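Local coordinates for protein cellulase (Xanthomonas axonopodis pv. citri, PDB 5HOS) that probably hydrolyses internal beta-1,4-glucosidic bonds of cellulose, as a family 5 endo-beta-1,4-glucanase, at residues K28-L34 with M68-P74; W77-R83 with N116-Y121; F135-R140 with A174-I179; R266-F272 with W298-W304. All coordinates share one frame; numbering follows the deposited sequence. Where two conformers were deposited one is given.

Overall arrangement
Four contacts illustrate how a (beta/alpha)8 barrel is built from neighbours. Interaction 1 pairs the first two barrel strands and interaction 4 the last two; they lie side by side, centres 9 Å apart, where strands 29-34 and 298-306 close the ring, and N33 N approaches W303 O at 2.7 Å. Both reach the same sulfate ion. R72 and E271, one from each, are salt-bridged in a polar cluster that probably belongs to the active site, as in other family 5 enzymes. Interaction 2 joins helix 77-80 and the residues after it to a turn and short hairpin, each following a barrel strand. It touches interaction 3, an outer helix pair, through Q81 and D137, centres 14 Å apart.

Interaction 1. Residues K28-L34 with M68-P74; sequences KYAGVNL and MNTVRLP. With SO4 (sulfate ion), chain B.
R72 and N33 run alongside each other from adjacent parallel strands, and the arginine shows how a long side chain can be guided by one short neighbour. Its CB, CG and CD pass N33 OD1 in turn, CG coming within 3.1 Å of that oxygen. With CG anti to the backbone N (chi1 -178°) and the chain extended as far as NE, the guanidinium is carried far enough for NH1 to turn back to the same atom: NH1 donates to N33 OD1 at 2.8 Å, in the guanidinium plane but tilted from the amide carbonyl plane, the two flat groups standing 80° apart. The tip is then held by salt bridges to E227 and E271.

Backbone bonds from V32 N to T70 O, R72 N to V32 O (2.9 Å) and L34 N to R72 O set the parallel register. Just before strand 70-74, N69 bonds to the first strand through both main chain and side chain: its N donates to A30 O and its ND2 to K28 O at 2.9 Å, while its OD1 accepts from A30 N at 2.9 Å and, across the other face of the amide, from T70 OG1. V71 projects from the sheet face opposite N33 and R72, and its CG1 lies 3.7 Å from L34 CG, the two side chains crossing at about a right angle. Y29 OH donates to sulfate O3 at 2.6 Å, and K28 NZ reaches the same ion.

Strands 29-34 and 70-75 are joined through helix 57-65 as a beta-alpha-beta unit of the barrel. Strand 298-306 adjoins the first and strand 109-114 the second, while helix 330-341 packs on A30 and M68.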
# COMPACT_ATOMS: atom_id res chain seq x y z
N LYS A 28 3.84 14.42 -1.27
CA LYS A 28 5.16 14.07 -1.79
C LYS A 28 5.12 12.91 -2.79
O LYS A 28 5.91 12.88 -3.73
CB LYS A 28 6.09 13.72 -0.61
CG LYS A 28 7.50 13.31 -1.00
CD LYS A 28 8.41 13.28 0.22
CE LYS A 28 9.82 12.85 -0.15
NZ LYS A 28 10.71 12.88 1.05
N TYR A 29 4.22 11.95 -2.57
CA TYR A 29 4.23 10.70 -3.35
C TYR A 29 2.94 10.53 -4.15
O TYR A 29 1.85 10.70 -3.61
CB TYR A 29 4.41 9.51 -2.41
CG TYR A 29 5.66 9.56 -1.55
CD1 TYR A 29 6.89 9.18 -2.05
CD2 TYR A 29 5.60 9.98 -0.22
CE1 TYR A 29 8.03 9.22 -1.27
CE2 TYR A 29 6.73 10.02 0.58
CZ TYR A 29 7.94 9.64 0.04
OH TYR A 29 9.08 9.66 0.80
N ALA A 30 3.08 10.20 -5.43
CA ALA A 30 1.94 9.90 -6.30
C ALA A 30 2.33 8.73 -7.17
O ALA A 30 3.34 8.79 -7.88
CB ALA A 30 1.61 11.09 -7.17
N GLY A 31 1.54 7.67 -7.14
CA GLY A 31 1.92 6.50 -7.88
C GLY A 31 0.88 5.45 -8.06
O GLY A 31 -0.33 5.72 -8.04
N VAL A 32 1.36 4.23 -8.24
CA VAL A 32 0.55 3.13 -8.71
C VAL A 32 1.01 1.82 -8.09
O VAL A 32 2.21 1.61 -7.86
CB VAL A 32 0.59 3.06 -10.25
CG1 VAL A 32 1.98 2.70 -10.76
CG2 VAL A 32 -0.47 2.11 -10.78
N ASN A 33 0.06 0.94 -7.81
CA ASN A 33 0.35 -0.43 -7.41
C ASN A 33 0.68 -1.25 -8.65
O ASN A 33 -0.10 -1.26 -9.60
CB ASN A 33 -0.84 -1.07 -6.71
CG ASN A 33 -0.98 -0.62 -5.28
OD1 ASN A 33 -0.47 -1.28 -4.37
ND2 ASN A 33 -1.69 0.49 -5.06
N LEU A 34 1.84 -1.92 -8.64
CA LEU A 34 2.18 -2.88 -9.69
C LEU A 34 1.95 -4.26 -9.12
O LEU A 34 2.80 -4.81 -8.42
CB LEU A 34 3.62 -2.70 -10.18
CG LEU A 34 3.94 -1.37 -10.86
CD1 LEU A 34 5.36 -1.42 -11.43
CD2 LEU A 34 2.95 -1.03 -11.96
N MET A 68 4.25 10.04 -12.32
CA MET A 68 4.19 9.34 -11.04
C MET A 68 5.60 9.15 -10.53
O MET A 68 6.51 8.92 -11.33
CB MET A 68 3.50 7.99 -11.19
CG MET A 68 2.01 8.13 -11.31
SD MET A 68 1.20 6.62 -11.82
CE MET A 68 -0.51 7.15 -11.72
N ASN A 69 5.78 9.24 -9.22
CA ASN A 69 7.08 8.99 -8.61
C ASN A 69 7.14 7.79 -7.67
O ASN A 69 8.15 7.59 -7.02
CB ASN A 69 7.60 10.25 -7.90
CG ASN A 69 6.82 10.58 -6.63
OD1 ASN A 69 5.79 9.98 -6.35
ND2 ASN A 69 7.33 11.53 -5.86
N THR A 70 6.07 7.00 -7.60
CA THR A 70 5.99 5.91 -6.61
C THR A 70 5.36 4.66 -7.21
O THR A 70 4.39 4.74 -7.95
CB THR A 70 5.18 6.37 -5.38
OG1 THR A 70 5.80 7.54 -4.82
CG2 THR A 70 5.12 5.29 -4.30
N VAL A 71 5.95 3.51 -6.89
CA VAL A 71 5.38 2.20 -7.16
C VAL A 71 5.14 1.54 -5.82
O VAL A 71 6.05 1.47 -4.99
CB VAL A 71 6.33 1.34 -8.02
CG1 VAL A 71 5.97 -0.14 -7.97
CG2 VAL A 71 6.32 1.85 -9.46
N ARG A 72 3.92 1.06 -5.59
CA ARG A 72 3.68 0.16 -4.47
C ARG A 72 3.80 -1.23 -5.04
O ARG A 72 3.14 -1.57 -6.04
CB ARG A 72 2.31 0.40 -3.82
CG ARG A 72 2.02 -0.50 -2.61
CD ARG A 72 0.88 0.10 -1.80
NE ARG A 72 0.44 -0.66 -0.63
CZ ARG A 72 -0.54 -1.56 -0.60
NH1 ARG A 72 -1.21 -1.92 -1.71
NH2 ARG A 72 -0.88 -2.12 0.55
N LEU A 73 4.67 -2.02 -4.41
CA LEU A 73 4.99 -3.36 -4.89
C LEU A 73 4.54 -4.43 -3.90
O LEU A 73 5.24 -4.70 -2.92
CB LEU A 73 6.50 -3.45 -5.13
CG LEU A 73 7.02 -4.74 -5.75
CD1 LEU A 73 6.66 -4.79 -7.23
CD2 LEU A 73 8.52 -4.86 -5.54
N PRO A 74 3.37 -5.04 -4.14
CA PRO A 74 2.94 -6.15 -3.33
C PRO A 74 3.85 -7.36 -3.50
O PRO A 74 4.15 -7.75 -4.63
CB PRO A 74 1.55 -6.47 -3.88
CG PRO A 74 1.07 -5.22 -4.48
CD PRO A 74 2.31 -4.63 -5.09
S SO4 B . 8.68 11.64 4.12
O1 SO4 B . 8.78 11.14 5.52
O2 SO4 B . 9.49 12.87 4.00
O3 SO4 B . 9.19 10.62 3.19
O4 SO4 B . 7.28 11.98 3.82
O HOH W 1 3.82 -7.13 -7.24

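Interaction 2. Residues W77-R83 with N116-Y121; sequences WERLQPR and NYAKYY
Y120 lies across W77, the side chains at about a right angle. Its CD1 sits over the indole, 3.3 Å from W77 CD2, with CB poised above the six-membered ring; the ring planes are inclined by 38°, so the pair is oblique. Y121 lies against E78 instead, whose CG stands over the centre of the phenol ring, 3.6 Å from the centroid. Both hydroxyls then reach main-chain carbonyls: Y120 OH donates to Q81 O and Y121 OH to P82 O, each at 2.6 Å, the latter in the carbonyl plane on a lone pair.

N116 opens a type I' beta turn ending at K119, just after barrel strand 109-114, and leads into the short hairpin of strands 119-120 and 123-124. The contact thus ties this loop to helix 77-80, which follows the preceding barrel strand.

Behind the rings, polar groups fix the parts. N116 OD1 receives W77 N at 2.8 Å, and its ND2 divides between K119 O and E78 OE1 (3.0 Å), keeping the amide from rotating. The E78 chain, bent at chi2 (90°), brings OE2 to Y121 N at 2.7 Å on its anti lone pair. Farther out, W77 NE1 donates to Q81 OE1 in the indole plane, and Q81 NE2 in turn is bonded to G86 O and to D137 on helix 132-145.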
# COMPACT_ATOMS: atom_id res chain seq x y z
N TRP A 77 4.74 -12.54 1.82
CA TRP A 77 5.62 -12.87 2.95
C TRP A 77 6.26 -14.26 2.76
O TRP A 77 7.47 -14.41 2.90
CB TRP A 77 4.81 -12.84 4.26
CG TRP A 77 5.60 -12.95 5.55
CD1 TRP A 77 6.92 -13.27 5.71
CD2 TRP A 77 5.08 -12.77 6.87
NE1 TRP A 77 7.25 -13.30 7.03
CE2 TRP A 77 6.14 -13.00 7.77
CE3 TRP A 77 3.81 -12.45 7.37
CZ2 TRP A 77 5.97 -12.89 9.16
CZ3 TRP A 77 3.65 -12.35 8.77
CH2 TRP A 77 4.72 -12.58 9.63
N GLU A 78 5.45 -15.25 2.42
CA GLU A 78 5.91 -16.63 2.35
C GLU A 78 6.90 -16.89 1.22
O GLU A 78 7.72 -17.81 1.32
CB GLU A 78 4.73 -17.59 2.24
CG GLU A 78 3.81 -17.55 3.45
CD GLU A 78 2.68 -16.53 3.36
OE1 GLU A 78 2.65 -15.69 2.44
OE2 GLU A 78 1.81 -16.58 4.25
N ARG A 79 6.82 -16.10 0.15
CA ARG A 79 7.80 -16.16 -0.93
C ARG A 79 9.12 -15.51 -0.52
O ARG A 79 10.19 -16.00 -0.86
CB ARG A 79 7.26 -15.51 -2.19
CG ARG A 79 6.05 -16.26 -2.75
CD ARG A 79 5.65 -15.78 -4.13
NE ARG A 79 4.64 -16.69 -4.68
CZ ARG A 79 3.48 -16.35 -5.23
NH1 ARG A 79 3.11 -15.09 -5.41
NH2 ARG A 79 2.67 -17.33 -5.66
N LEU A 80 9.05 -14.40 0.20
CA LEU A 80 10.25 -13.72 0.68
C LEU A 80 10.92 -14.40 1.88
O LEU A 80 12.14 -14.38 1.98
CB LEU A 80 9.94 -12.26 0.99
CG LEU A 80 11.13 -11.40 1.46
CD1 LEU A 80 12.24 -11.36 0.42
CD2 LEU A 80 10.65 -10.01 1.79
N GLN A 81 10.12 -14.97 2.78
CA GLN A 81 10.63 -15.63 3.98
C GLN A 81 9.85 -16.93 4.21
O GLN A 81 8.86 -16.94 4.93
CB GLN A 81 10.54 -14.72 5.20
CG GLN A 81 11.28 -15.27 6.41
CD GLN A 81 11.09 -14.43 7.65
OE1 GLN A 81 10.02 -13.86 7.87
NE2 GLN A 81 12.13 -14.36 8.48
N PRO A 82 10.30 -18.02 3.57
CA PRO A 82 9.53 -19.29 3.60
C PRO A 82 9.40 -19.97 4.98
O PRO A 82 8.49 -20.78 5.15
CB PRO A 82 10.30 -20.18 2.62
CG PRO A 82 10.98 -19.24 1.70
CD PRO A 82 11.39 -18.08 2.57
N ARG A 83 10.28 -19.64 5.93
CA ARG A 83 10.24 -20.22 7.27
C ARG A 83 10.27 -19.13 8.32
O ARG A 83 11.02 -18.17 8.19
CB ARG A 83 11.43 -21.16 7.48
CG ARG A 83 11.37 -22.39 6.61
CD ARG A 83 12.55 -23.32 6.86
NE ARG A 83 12.47 -24.48 5.98
CZ ARG A 83 11.74 -25.58 6.20
NH1 ARG A 83 10.99 -25.72 7.30
NH2 ARG A 83 11.76 -26.56 5.30
N ASN A 116 -0.17 -9.44 2.96
CA ASN A 116 -0.49 -10.67 3.70
C ASN A 116 -1.69 -10.69 4.66
O ASN A 116 -1.94 -11.72 5.28
CB ASN A 116 0.77 -11.16 4.41
CG ASN A 116 1.53 -12.13 3.56
OD1 ASN A 116 2.16 -11.73 2.58
ND2 ASN A 116 1.43 -13.42 3.88
N TYR A 117 -2.43 -9.59 4.77
CA TYR A 117 -3.65 -9.57 5.58
C TYR A 117 -3.41 -10.01 7.03
O TYR A 117 -4.28 -10.59 7.67
CB TYR A 117 -4.75 -10.40 4.89
CG TYR A 117 -4.97 -10.01 3.45
CD1 TYR A 117 -5.82 -8.97 3.12
CD2 TYR A 117 -4.29 -10.66 2.42
CE1 TYR A 117 -6.00 -8.58 1.80
CE2 TYR A 117 -4.46 -10.28 1.10
CZ TYR A 117 -5.33 -9.25 0.79
OH TYR A 117 -5.51 -8.87 -0.52
N ALA A 118 -2.21 -9.70 7.54
CA ALA A 118 -1.74 -10.05 8.89
C ALA A 118 -1.72 -11.55 9.17
O ALA A 118 -1.88 -11.98 10.31
CB ALA A 118 -2.53 -9.29 9.95
N LYS A 119 -1.49 -12.34 8.12
CA LYS A 119 -1.39 -13.78 8.22
C LYS A 119 -0.07 -14.29 7.62
O LYS A 119 0.46 -13.71 6.67
CB LYS A 119 -2.57 -14.46 7.52
CG LYS A 119 -3.88 -14.26 8.26
CD LYS A 119 -5.04 -14.89 7.50
CE LYS A 119 -6.24 -15.09 8.42
NZ LYS A 119 -7.51 -14.89 7.69
N TYR A 120 0.43 -15.37 8.21
CA TYR A 120 1.59 -16.10 7.72
C TYR A 120 1.17 -17.56 7.63
O TYR A 120 0.80 -18.16 8.64
CB TYR A 120 2.75 -15.92 8.69
CG TYR A 120 4.07 -16.49 8.24
CD1 TYR A 120 4.68 -16.05 7.06
CD2 TYR A 120 4.72 -17.46 9.00
CE1 TYR A 120 5.90 -16.56 6.65
CE2 TYR A 120 5.94 -17.97 8.61
CZ TYR A 120 6.53 -17.52 7.43
OH TYR A 120 7.74 -18.06 7.04
N TYR A 121 1.19 -18.11 6.41
CA TYR A 121 0.61 -19.42 6.09
C TYR A 121 -0.80 -19.59 6.67
O TYR A 121 -1.14 -20.64 7.24
CB TYR A 121 1.54 -20.56 6.56
CG TYR A 121 2.84 -20.68 5.78
CD1 TYR A 121 2.88 -21.36 4.56
CD2 TYR A 121 4.02 -20.11 6.26
CE1 TYR A 121 4.06 -21.48 3.85
CE2 TYR A 121 5.21 -20.23 5.55
CZ TYR A 121 5.23 -20.92 4.35
OH TYR A 121 6.41 -21.04 3.64

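Interaction 3. Residues F135-R140 with A174-I179; sequences FNDLWR and ASIDTI
N136 and T178 make the tightest part of this helix pair, although both are partly exposed to solvent. Their side chains cross at about a right angle, N136 CG lying 3.3 Å from T178 OG1. T178 turns its CG2 toward the facing helix, 3.4 Å from N136 O and 3.6 Å from R140 CB. Its hydroxyl donates to A174 O at 2.8 Å, arriving from the face of the carbonyl opposite the helical T178 N, and is thereby fixed on its own helix.

The inner part is buried, apolar and looser. W139 and I179 run side by side in the same direction; I179 CG1 rests 3.8 Å from W139 CB, and I179 CD1 continues beside the indole to come 3.9 Å from W139 CE3. I179 reaches this place because CG1 is anti to its carbonyl carbon (chi1 -71°), which swings the branch across to the other helix. One turn earlier, F135 CE2 meets S175 OG at 3.6 Å and CB just behind it. The serine hydroxyl is bonded back to A172 O within its own helix, so this meeting is one of plain contact. W139 NE1 is likewise spoken for, donating to L156 O. The join buries a modest 362 Å².

The axes of helix segments 135-140 and 174-179 approach to 8.6 Å and make an angle of 34°, the N-to-C directions running the same way. Helices 132-145 and 165-181 are consecutive members of the outer layer of the barrel: W139 packs inward on V114 of strand 109-114 and on F154, and I179 on I188 of strand 188-191.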
# COMPACT_ATOMS: atom_id res chain seq x y z
N PHE A 135 6.70 -11.75 13.10
CA PHE A 135 6.52 -10.56 12.28
C PHE A 135 7.71 -9.61 12.45
O PHE A 135 8.23 -9.07 11.45
CB PHE A 135 5.19 -9.89 12.65
CG PHE A 135 4.80 -8.73 11.77
CD1 PHE A 135 4.87 -8.82 10.37
CD2 PHE A 135 4.31 -7.57 12.33
CE1 PHE A 135 4.48 -7.77 9.57
CE2 PHE A 135 3.92 -6.50 11.53
CZ PHE A 135 4.01 -6.60 10.15
N ASN A 136 8.16 -9.43 13.69
CA ASN A 136 9.34 -8.62 13.97
C ASN A 136 10.57 -9.07 13.17
O ASN A 136 11.32 -8.24 12.66
CB ASN A 136 9.71 -8.66 15.46
CG ASN A 136 8.77 -7.88 16.35
OD1 ASN A 136 7.93 -7.10 15.89
ND2 ASN A 136 8.90 -8.09 17.65
N ASP A 137 10.77 -10.38 13.08
CA ASP A 137 11.95 -10.90 12.40
C ASP A 137 11.94 -10.60 10.91
O ASP A 137 12.98 -10.26 10.36
CB ASP A 137 12.11 -12.40 12.62
CG ASP A 137 13.39 -12.92 12.05
OD1 ASP A 137 14.45 -12.64 12.65
OD2 ASP A 137 13.35 -13.55 10.97
N LEU A 138 10.78 -10.72 10.26
CA LEU A 138 10.66 -10.30 8.85
C LEU A 138 11.14 -8.86 8.69
O LEU A 138 11.99 -8.58 7.84
CB LEU A 138 9.21 -10.39 8.35
CG LEU A 138 8.92 -9.78 6.96
CD1 LEU A 138 9.64 -10.54 5.86
CD2 LEU A 138 7.43 -9.73 6.69
N TRP A 139 10.57 -7.96 9.48
CA TRP A 139 10.86 -6.53 9.33
C TRP A 139 12.28 -6.14 9.76
O TRP A 139 12.83 -5.20 9.20
CB TRP A 139 9.78 -5.64 9.96
CG TRP A 139 8.68 -5.43 8.96
CD1 TRP A 139 7.40 -5.88 9.04
CD2 TRP A 139 8.81 -4.80 7.68
NE1 TRP A 139 6.71 -5.55 7.90
CE2 TRP A 139 7.56 -4.89 7.05
CE3 TRP A 139 9.87 -4.17 7.02
CZ2 TRP A 139 7.32 -4.34 5.78
CZ3 TRP A 139 9.64 -3.63 5.74
CH2 TRP A 139 8.37 -3.73 5.14
N ARG A 140 12.85 -6.86 10.73
CA ARG A 140 14.27 -6.68 11.06
C ARG A 140 15.13 -6.95 9.83
O ARG A 140 15.99 -6.14 9.46
CB ARG A 140 14.70 -7.61 12.20
CG ARG A 140 16.12 -7.37 12.71
CD ARG A 140 16.52 -8.35 13.80
NE ARG A 140 16.37 -9.74 13.37
CZ ARG A 140 17.23 -10.42 12.59
NH1 ARG A 140 18.34 -9.86 12.12
NH2 ARG A 140 16.96 -11.68 12.28
N ALA A 174 5.38 -3.11 17.64
CA ALA A 174 6.55 -3.96 17.84
C ALA A 174 7.43 -3.99 16.59
O ALA A 174 8.65 -3.91 16.69
CB ALA A 174 6.12 -5.36 18.23
N SER A 175 6.81 -4.09 15.41
CA SER A 175 7.58 -4.11 14.17
C SER A 175 8.23 -2.74 13.88
O SER A 175 9.37 -2.69 13.41
CB SER A 175 6.72 -4.58 12.98
OG SER A 175 5.71 -3.64 12.68
N ILE A 176 7.53 -1.65 14.19
CA ILE A 176 8.11 -0.29 14.06
C ILE A 176 9.36 -0.17 14.94
O ILE A 176 10.42 0.26 14.48
CB ILE A 176 7.09 0.81 14.42
CG1 ILE A 176 5.98 0.89 13.37
CG2 ILE A 176 7.75 2.18 14.59
CD1 ILE A 176 4.72 1.56 13.87
N ASP A 177 9.23 -0.57 16.20
CA ASP A 177 10.36 -0.52 17.14
C ASP A 177 11.55 -1.37 16.65
O ASP A 177 12.71 -0.94 16.73
CB ASP A 177 9.94 -0.94 18.55
CG ASP A 177 9.01 0.07 19.23
OD1 ASP A 177 8.82 1.20 18.72
OD2 ASP A 177 8.48 -0.26 20.30
N THR A 178 11.24 -2.55 16.12
CA THR A 178 12.25 -3.45 15.58
C THR A 178 12.99 -2.82 14.40
O THR A 178 14.22 -2.87 14.33
CB THR A 178 11.60 -4.78 15.13
OG1 THR A 178 10.98 -5.39 16.27
CG2 THR A 178 12.63 -5.72 14.53
N ILE A 179 12.24 -2.22 13.49
CA ILE A 179 12.82 -1.53 12.35
C ILE A 179 13.78 -0.44 12.82
O ILE A 179 14.90 -0.36 12.33
CB ILE A 179 11.74 -0.96 11.41
CG1 ILE A 179 11.05 -2.12 10.68
CG2 ILE A 179 12.34 -0.01 10.39
CD1 ILE A 179 9.73 -1.76 10.04

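Interaction 4. Residues R266-F272 with W298-W304; sequences RGFLAEF and WMGWSWW. With SO4 (sulfate ion), chain B.
A beta-alpha-beta unit, strand 267-273, helix 278-293 and strand 298-306, supplies the last two strands of the barrel, and R266 to F272 meet W298 to W304 along it. A beta bulge interrupts the pairing: G267 matches W298, but F268 matches G300, leaving M299 as the extra residue, its N bonded to G267 O at 2.9 Å. M299 SD stands over one face of the R266 guanidinium, 3.4 Å from NH1, while NH1 itself donates to sulfate O4 at 2.8 Å. Beside it, F268 lays its ring over G300, whose CA stands 4.1 Å from the ring centroid, over the face, a CH-pi contact, and M299 CE touches the ring edge.

At the other end F272, W301 and W303 form an aromatic cluster. W303 directs its edge at the F272 face in an offset edge-to-face pair (planes at 84°), and F272 CZ lies 3.4 Å from W301 CE3. F272 O accepts W304 N at 2.8 Å, whereas F272 N is buried without a partner. S302 OG donates to A270 O from above the carbonyl plane.

E271, extended beyond CG, runs beside W304, OE2 at 3.6 Å from CE3, with carboxylate and indole planes 26° apart; Y231 OH bonds to OE1, and OE2 faces R72. A glutamate at the end of the seventh strand beside a tryptophan of the eighth is consistent with the catalytic centre of family 5 glycoside hydrolases.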
# COMPACT_ATOMS: atom_id res chain seq x y z
N ARG A 266 0.04 11.76 9.73
CA ARG A 266 -0.05 11.94 8.29
C ARG A 266 -0.64 10.68 7.70
O ARG A 266 -0.55 9.62 8.30
CB ARG A 266 1.33 12.19 7.70
CG ARG A 266 2.06 13.38 8.31
CD ARG A 266 3.36 13.61 7.59
NE ARG A 266 4.29 12.50 7.79
CZ ARG A 266 5.31 12.19 6.99
NH1 ARG A 266 5.57 12.88 5.88
NH2 ARG A 266 6.10 11.16 7.30
N GLY A 267 -1.22 10.82 6.51
CA GLY A 267 -1.93 9.73 5.82
C GLY A 267 -1.34 9.42 4.45
O GLY A 267 -0.85 10.31 3.74
N PHE A 268 -1.39 8.14 4.09
CA PHE A 268 -1.02 7.66 2.75
C PHE A 268 -2.16 6.79 2.25
O PHE A 268 -2.46 5.76 2.86
CB PHE A 268 0.29 6.86 2.78
CG PHE A 268 0.97 6.72 1.44
CD1 PHE A 268 0.42 5.96 0.42
CD2 PHE A 268 2.20 7.32 1.21
CE1 PHE A 268 1.06 5.83 -0.81
CE2 PHE A 268 2.85 7.20 -0.01
CZ PHE A 268 2.27 6.46 -1.02
N LEU A 269 -2.78 7.20 1.14
CA LEU A 269 -3.87 6.43 0.55
C LEU A 269 -3.26 5.39 -0.40
O LEU A 269 -3.15 5.62 -1.60
CB LEU A 269 -4.88 7.36 -0.14
CG LEU A 269 -6.24 6.74 -0.48
CD1 LEU A 269 -7.03 6.41 0.77
CD2 LEU A 269 -7.04 7.69 -1.38
N ALA A 270 -2.85 4.26 0.17
CA ALA A 270 -2.02 3.29 -0.55
C ALA A 270 -2.79 2.44 -1.56
O ALA A 270 -2.17 1.81 -2.42
CB ALA A 270 -1.26 2.39 0.41
N GLU A 271 -4.11 2.38 -1.42
CA GLU A 271 -4.96 1.78 -2.44
C GLU A 271 -6.21 2.62 -2.59
O GLU A 271 -6.85 2.98 -1.60
CB GLU A 271 -5.41 0.36 -2.08
CG GLU A 271 -4.30 -0.68 -2.05
CD GLU A 271 -4.81 -2.11 -1.97
OE1 GLU A 271 -6.03 -2.33 -2.20
OE2 GLU A 271 -3.99 -3.02 -1.69
N PHE A 272 -6.54 2.91 -3.85
CA PHE A 272 -7.83 3.46 -4.25
C PHE A 272 -7.97 3.22 -5.74
O PHE A 272 -6.96 3.08 -6.45
CB PHE A 272 -7.95 4.95 -3.94
CG PHE A 272 -7.01 5.81 -4.75
CD1 PHE A 272 -5.64 5.81 -4.49
CD2 PHE A 272 -7.50 6.61 -5.77
CE1 PHE A 272 -4.78 6.59 -5.24
CE2 PHE A 272 -6.64 7.40 -6.51
CZ PHE A 272 -5.27 7.39 -6.25
N TRP A 298 -2.29 14.75 4.43
CA TRP A 298 -2.08 13.78 3.34
C TRP A 298 -0.69 13.93 2.74
O TRP A 298 -0.31 15.03 2.32
CB TRP A 298 -3.16 13.91 2.27
CG TRP A 298 -4.49 13.39 2.74
CD1 TRP A 298 -5.58 14.13 3.11
CD2 TRP A 298 -4.86 12.02 2.92
NE1 TRP A 298 -6.61 13.30 3.49
CE2 TRP A 298 -6.19 12.00 3.40
CE3 TRP A 298 -4.19 10.80 2.73
CZ2 TRP A 298 -6.88 10.81 3.66
CZ3 TRP A 298 -4.87 9.61 3.01
CH2 TRP A 298 -6.20 9.63 3.47
N MET A 299 0.06 12.82 2.73
CA MET A 299 1.45 12.77 2.28
C MET A 299 1.62 12.05 0.93
O MET A 299 2.61 12.27 0.24
CB MET A 299 2.32 12.10 3.37
CG MET A 299 2.52 10.56 3.32
SD MET A 299 4.22 10.42 3.92
CE MET A 299 4.35 8.71 3.50
N GLY A 300 0.69 11.19 0.56
CA GLY A 300 0.81 10.46 -0.68
C GLY A 300 -0.36 9.56 -1.01
O GLY A 300 -1.24 9.33 -0.17
N TRP A 301 -0.37 9.09 -2.24
CA TRP A 301 -1.35 8.10 -2.69
C TRP A 301 -0.79 7.19 -3.76
O TRP A 301 0.19 7.53 -4.42
CB TRP A 301 -2.64 8.77 -3.19
CG TRP A 301 -2.50 9.91 -4.22
CD1 TRP A 301 -2.62 11.24 -3.96
CD2 TRP A 301 -2.29 9.79 -5.64
NE1 TRP A 301 -2.48 11.97 -5.11
CE2 TRP A 301 -2.28 11.11 -6.16
CE3 TRP A 301 -2.11 8.72 -6.52
CZ2 TRP A 301 -2.09 11.38 -7.53
CZ3 TRP A 301 -1.92 8.99 -7.88
CH2 TRP A 301 -1.92 10.31 -8.37
N SER A 302 -1.41 6.02 -3.90
CA SER A 302 -1.04 5.07 -4.94
C SER A 302 -2.27 4.29 -5.40
O SER A 302 -2.96 3.65 -4.60
CB SER A 302 0.11 4.12 -4.49
OG SER A 302 -0.13 3.51 -3.23
N TRP A 303 -2.55 4.43 -6.69
CA TRP A 303 -3.70 3.83 -7.36
C TRP A 303 -3.60 2.31 -7.41
O TRP A 303 -2.51 1.76 -7.62
CB TRP A 303 -3.74 4.38 -8.79
CG TRP A 303 -4.74 3.76 -9.71
CD1 TRP A 303 -4.58 2.64 -10.48
CD2 TRP A 303 -6.04 4.26 -9.99
NE1 TRP A 303 -5.72 2.41 -11.22
CE2 TRP A 303 -6.63 3.39 -10.94
CE3 TRP A 303 -6.78 5.37 -9.54
CZ2 TRP A 303 -7.91 3.59 -11.44
CZ3 TRP A 303 -8.06 5.57 -10.03
CH2 TRP A 303 -8.61 4.69 -10.97
N TRP A 304 -4.74 1.64 -7.22
CA TRP A 304 -4.84 0.20 -7.43
C TRP A 304 -5.66 0.00 -8.72
O TRP A 304 -6.84 0.35 -8.73
CB TRP A 304 -5.54 -0.50 -6.26
CG TRP A 304 -5.58 -1.98 -6.46
CD1 TRP A 304 -6.50 -2.69 -7.17
CD2 TRP A 304 -4.62 -2.93 -5.99
NE1 TRP A 304 -6.18 -4.03 -7.17
CE2 TRP A 304 -5.02 -4.20 -6.45
CE3 TRP A 304 -3.45 -2.84 -5.22
CZ2 TRP A 304 -4.31 -5.37 -6.16
CZ3 TRP A 304 -2.74 -3.99 -4.94
CH2 TRP A 304 -3.17 -5.25 -5.42
S SO4 B . 8.68 11.64 4.12
O1 SO4 B . 8.78 11.14 5.52
O2 SO4 B . 9.49 12.87 4.00
O3 SO4 B . 9.19 10.62 3.19
O4 SO4 B . 7.28 11.98 3.82